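Local coordinates for protein chitinase (Thermococcus chitonophagus, PDB 5XSW) that probably hydrolyses internal glycosidic bonds of chitin as an endochitinase, and binds N-acetylglucosamine sugars in a glycan pocket, at residues N174-A179 against P223-Y228. Residues are numbered along the deposited sequence; the frame is centred on the assembly and turned at random.
Sequences NLASSA and PAFKGY. With NDG (2-acetamido-2-deoxy-alpha-D-glucopyranose), chain C; PO4 (phosphate ion), chain F.
Ala176 presses its methyl group onto one face of the Phe225 ring, and almost everything tight between loops 174-179 and 223-228 gathers around that point. Ala176 CB lies 3.8 Å from the ring centroid and 22° off the ring normal, which is CH-pi geometry, and is displaced toward the CE1-CZ side. The backbone closes in as well: Ala176 CA approaches Phe225 CE1 to 3.4 Å. At the ring edge, near its plane, the carbonyl oxygen Asn174 O stands 3.5 Å from Phe225 CZ, a polar contact with the aromatic rim. Phe225 reaches this position with CG anti to its own carbonyl carbon (chi1 -77°), from a CB directed toward the opposite loop.

No hydrogen bond joins the two segments. On the solvent side Lys226 is exposed and poorly ordered, while Tyr228, paired through its backbone with Trp239, turns to a separate site, where its OH donates a 2.7 Å hydrogen bond to O2 of a phosphate ion, probably from the crystallisation liquor. Asp222, just before Pro223, bridges to Ser177 N through OD2, while its OD1 accepts Ala224 N within its own loop.

The side chains of Asn174 and Leu175 lead away from Phe225 into the glycan pocket. Asn174 CB comes within 3.6 Å of the sugar's NDG O5, and its OD1 takes a hydrogen bond from Lys212, which also binds this sugar; Leu175 CG packs 3.9 Å from the acetamido methyl, NDG C8. A serine in place of Phe225 would probably strip Ala176 CB of its ring face and open a gap beside Asn174 O. Mainly apolar, with one carbonyl oxygen at the ring edge, the contact is consistent with a second-shell position for Phe225, packed on the backbone whose side chains meet the sugar.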
ATOM      1  N   ASN A 174     -17.686 -12.238 -16.490  1.00 27.75           N
ATOM      2  CA  ASN A 174     -17.247 -13.242 -15.517  1.00 26.94           C
ATOM      3  C   ASN A 174     -17.702 -14.651 -15.883  1.00 27.18           C
ATOM      4  O   ASN A 174     -18.018 -15.430 -14.992  1.00 30.08           O
ATOM      5  CB  ASN A 174     -17.736 -12.879 -14.114  1.00 24.13           C
ATOM      6  CG  ASN A 174     -17.002 -11.665 -13.580  1.00 30.76           C
ATOM      7  OD1 ASN A 174     -15.901 -11.388 -14.066  1.00 28.37           O
ATOM      8  ND2 ASN A 174     -17.601 -10.920 -12.619  1.00 25.52           N
ATOM      9  N   LEU A 175     -17.757 -14.893 -17.191  1.00 31.53           N
ATOM     10  CA  LEU A 175     -18.135 -16.174 -17.835  1.00 37.86           C
ATOM     11  C   LEU A 175     -19.635 -16.485 -17.760  1.00 44.09           C
ATOM     12  O   LEU A 175     -20.065 -17.595 -18.102  1.00 40.05           O
ATOM     13  CB  LEU A 175     -17.361 -17.338 -17.237  1.00 41.23           C
ATOM     14  CG  LEU A 175     -15.825 -17.279 -17.321  1.00 38.96           C
ATOM     15  CD1 LEU A 175     -15.248 -18.614 -16.839  1.00 42.78           C
ATOM     16  CD2 LEU A 175     -15.371 -16.974 -18.715  1.00 36.59           C
ATOM     17  N   ALA A 176     -20.441 -15.537 -17.301  1.00 34.52           N
ATOM     18  CA  ALA A 176     -21.890 -15.760 -17.345  1.00 32.10           C
ATOM     19  C   ALA A 176     -22.385 -15.510 -18.771  1.00 29.83           C
ATOM     20  O   ALA A 176     -21.765 -14.756 -19.528  1.00 32.08           O
ATOM     21  CB  ALA A 176     -22.596 -14.841 -16.350  1.00 35.36           C
ATOM     22  N   SER A 177     -23.508 -16.096 -19.178  1.00 32.43           N
ATOM     23  CA  SER A 177     -23.907 -15.900 -20.580  1.00 32.75           C
ATOM     24  C   SER A 177     -24.435 -14.495 -20.843  1.00 35.70           C
ATOM     25  O   SER A 177     -24.369 -13.989 -21.978  1.00 32.60           O
ATOM     26  CB  SER A 177     -24.986 -16.931 -20.981  1.00 37.47           C
ATOM     27  OG  SER A 177     -26.001 -16.942 -19.989  1.00 38.25           O
ATOM     28  N   SER A 178     -24.988 -13.860 -19.806  1.00 32.96           N
ATOM     29  CA  SER A 178     -25.492 -12.490 -19.960  1.00 26.89           C
ATOM     30  C   SER A 178     -25.622 -11.845 -18.557  1.00 26.92           C
ATOM     31  O   SER A 178     -25.484 -12.524 -17.537  1.00 29.74           O
ATOM     32  CB  SER A 178     -26.827 -12.498 -20.680  1.00 33.68           C
ATOM     33  OG  SER A 178     -27.786 -13.052 -19.810  1.00 33.47           O
ATOM     34  N   ALA A 179     -25.844 -10.538 -18.504  1.00 28.61           N
ATOM     35  CA  ALA A 179     -26.022  -9.887 -17.210  1.00 26.48           C
ATOM     36  C   ALA A 179     -26.943  -8.671 -17.373  1.00 26.04           C
ATOM     37  O   ALA A 179     -27.273  -8.289 -18.481  1.00 30.07           O
ATOM     38  CB  ALA A 179     -24.642  -9.460 -16.630  1.00 25.34           C
ATOM     39  N   PRO A 223     -28.192 -19.656 -14.787  1.00 47.43           N
ATOM     40  CA  PRO A 223     -28.486 -20.477 -13.604  1.00 49.80           C
ATOM     41  C   PRO A 223     -27.228 -21.147 -13.023  1.00 44.95           C
ATOM     42  O   PRO A 223     -27.281 -21.638 -11.900  1.00 55.26           O
ATOM     43  CB  PRO A 223     -29.491 -21.512 -14.137  1.00 51.92           C
ATOM     44  CG  PRO A 223     -29.141 -21.639 -15.598  1.00 48.99           C
ATOM     45  CD  PRO A 223     -28.689 -20.261 -16.042  1.00 43.90           C
ATOM     46  N   ALA A 224     -26.115 -21.124 -13.753  1.00 44.37           N
ATOM     47  CA  ALA A 224     -24.834 -21.569 -13.222  1.00 41.22           C
ATOM     48  C   ALA A 224     -24.390 -20.683 -12.062  1.00 53.83           C
ATOM     49  O   ALA A 224     -23.508 -21.034 -11.284  1.00 49.13           O
ATOM     50  CB  ALA A 224     -23.780 -21.547 -14.319  1.00 41.20           C
ATOM     51  N   PHE A 225     -24.977 -19.497 -11.971  1.00 44.47           N
ATOM     52  CA  PHE A 225     -24.425 -18.489 -11.089  1.00 49.99           C
ATOM     53  C   PHE A 225     -25.219 -18.238  -9.851  1.00 55.75           C
ATOM     54  O   PHE A 225     -25.797 -17.164  -9.706  1.00 52.95           O
ATOM     55  CB  PHE A 225     -24.264 -17.180 -11.838  1.00 41.57           C
ATOM     56  CG  PHE A 225     -23.116 -17.188 -12.713  1.00 40.47           C
ATOM     57  CD1 PHE A 225     -23.166 -17.859 -13.919  1.00 42.58           C
ATOM     58  CD2 PHE A 225     -21.942 -16.610 -12.319  1.00 42.41           C
ATOM     59  CE1 PHE A 225     -22.077 -17.929 -14.715  1.00 39.47           C
ATOM     60  CE2 PHE A 225     -20.857 -16.660 -13.129  1.00 36.29           C
ATOM     61  CZ  PHE A 225     -20.907 -17.306 -14.322  1.00 48.00           C
ATOM     62  N   LYS A 226     -25.195 -19.207  -8.945  1.00 48.14           N
ATOM     63  CA  LYS A 226     -25.723 -19.026  -7.611  1.00 59.32           C
ATOM     64  C   LYS A 226     -25.321 -17.667  -7.044  1.00 56.30           C
ATOM     65  O   LYS A 226     -24.187 -17.166  -7.227  1.00 51.41           O
ATOM     66  CB  LYS A 226     -25.249 -20.151  -6.693  1.00 62.94           C
ATOM     67  CG  LYS A 226     -25.474 -21.555  -7.281  1.00 71.91           C
ATOM     68  CD  LYS A 226     -24.962 -22.648  -6.342  1.00 87.49           C
ATOM     69  CE  LYS A 226     -25.242 -24.039  -6.895  1.00 95.69           C
ATOM     70  NZ  LYS A 226     -24.799 -25.103  -5.945  1.00109.34           N
ATOM     71  N   GLY A 227     -26.287 -17.063  -6.380  1.00 44.91           N
ATOM     72  CA  GLY A 227     -26.106 -15.781  -5.742  1.00 38.89           C
ATOM     73  C   GLY A 227     -27.366 -15.461  -4.967  1.00 40.69           C
ATOM     74  O   GLY A 227     -28.260 -16.318  -4.820  1.00 36.34           O
ATOM     75  N   TYR A 228     -27.405 -14.244  -4.427  1.00 31.49           N
ATOM     76  CA  TYR A 228     -28.559 -13.779  -3.724  1.00 28.83           C
ATOM     77  C   TYR A 228     -29.650 -13.639  -4.781  1.00 30.98           C
ATOM     78  O   TYR A 228     -29.363 -13.322  -5.922  1.00 30.74           O
ATOM     79  CB  TYR A 228     -28.244 -12.440  -2.992  1.00 28.25           C
ATOM     80  CG  TYR A 228     -27.124 -12.664  -1.995  1.00 39.07           C
ATOM     81  CD1 TYR A 228     -27.391 -13.239  -0.743  1.00 32.55           C
ATOM     82  CD2 TYR A 228     -25.801 -12.382  -2.320  1.00 37.46           C
ATOM     83  CE1 TYR A 228     -26.371 -13.493   0.178  1.00 30.57           C
ATOM     84  CE2 TYR A 228     -24.737 -12.616  -1.400  1.00 31.16           C
ATOM     85  CZ  TYR A 228     -25.047 -13.179  -0.152  1.00 33.48           C
ATOM     86  OH  TYR A 228     -24.067 -13.437   0.743  1.00 31.86           O
TER
HETATM   87  C1  NDG C   1     -15.141 -15.033 -12.445  1.00 31.31           C
HETATM   88  C2  NDG C   1     -14.032 -14.218 -13.101  1.00 31.54           C
HETATM   89  C3  NDG C   1     -13.138 -13.557 -12.105  1.00 26.99           C
HETATM   90  C4  NDG C   1     -13.861 -12.792 -11.011  1.00 25.19           C
HETATM   91  C5  NDG C   1     -14.927 -13.682 -10.360  1.00 26.23           C
HETATM   92  C6  NDG C   1     -15.875 -12.883  -9.479  1.00 27.03           C
HETATM   93  C7  NDG C   1     -13.233 -14.956 -15.352  1.00 32.71           C
HETATM   94  C8  NDG C   1     -12.349 -15.885 -16.258  1.00 28.05           C
HETATM   95  O5  NDG C   1     -15.803 -14.263 -11.353  1.00 28.90           O
HETATM   96  O3  NDG C   1     -12.290 -12.645 -12.846  1.00 27.01           O
HETATM   97  O4  NDG C   1     -12.971 -12.574  -9.917  1.00 26.22           O
HETATM   98  O6  NDG C   1     -16.754 -13.764  -8.767  1.00 27.95           O
HETATM   99  O7  NDG C   1     -13.884 -14.036 -15.811  1.00 27.68           O
HETATM  100  N2  NDG C   1     -13.255 -15.127 -13.933  1.00 28.01           N
HETATM  101  O1  NDG C   1     -14.613 -16.130 -11.830  1.00 37.53           O
HETATM  102  P   PO4 F 902     -20.279 -13.921   0.727  0.84 38.95           P
HETATM  103  O1  PO4 F 902     -20.718 -14.277   2.152  0.84 38.74           O
HETATM  104  O2  PO4 F 902     -21.546 -13.393  -0.074  0.84 26.05           O
HETATM  105  O3  PO4 F 902     -19.850 -15.163   0.013  0.84 33.82           O
HETATM  106  O4  PO4 F 902     -19.060 -12.943   0.771  0.84 24.44           O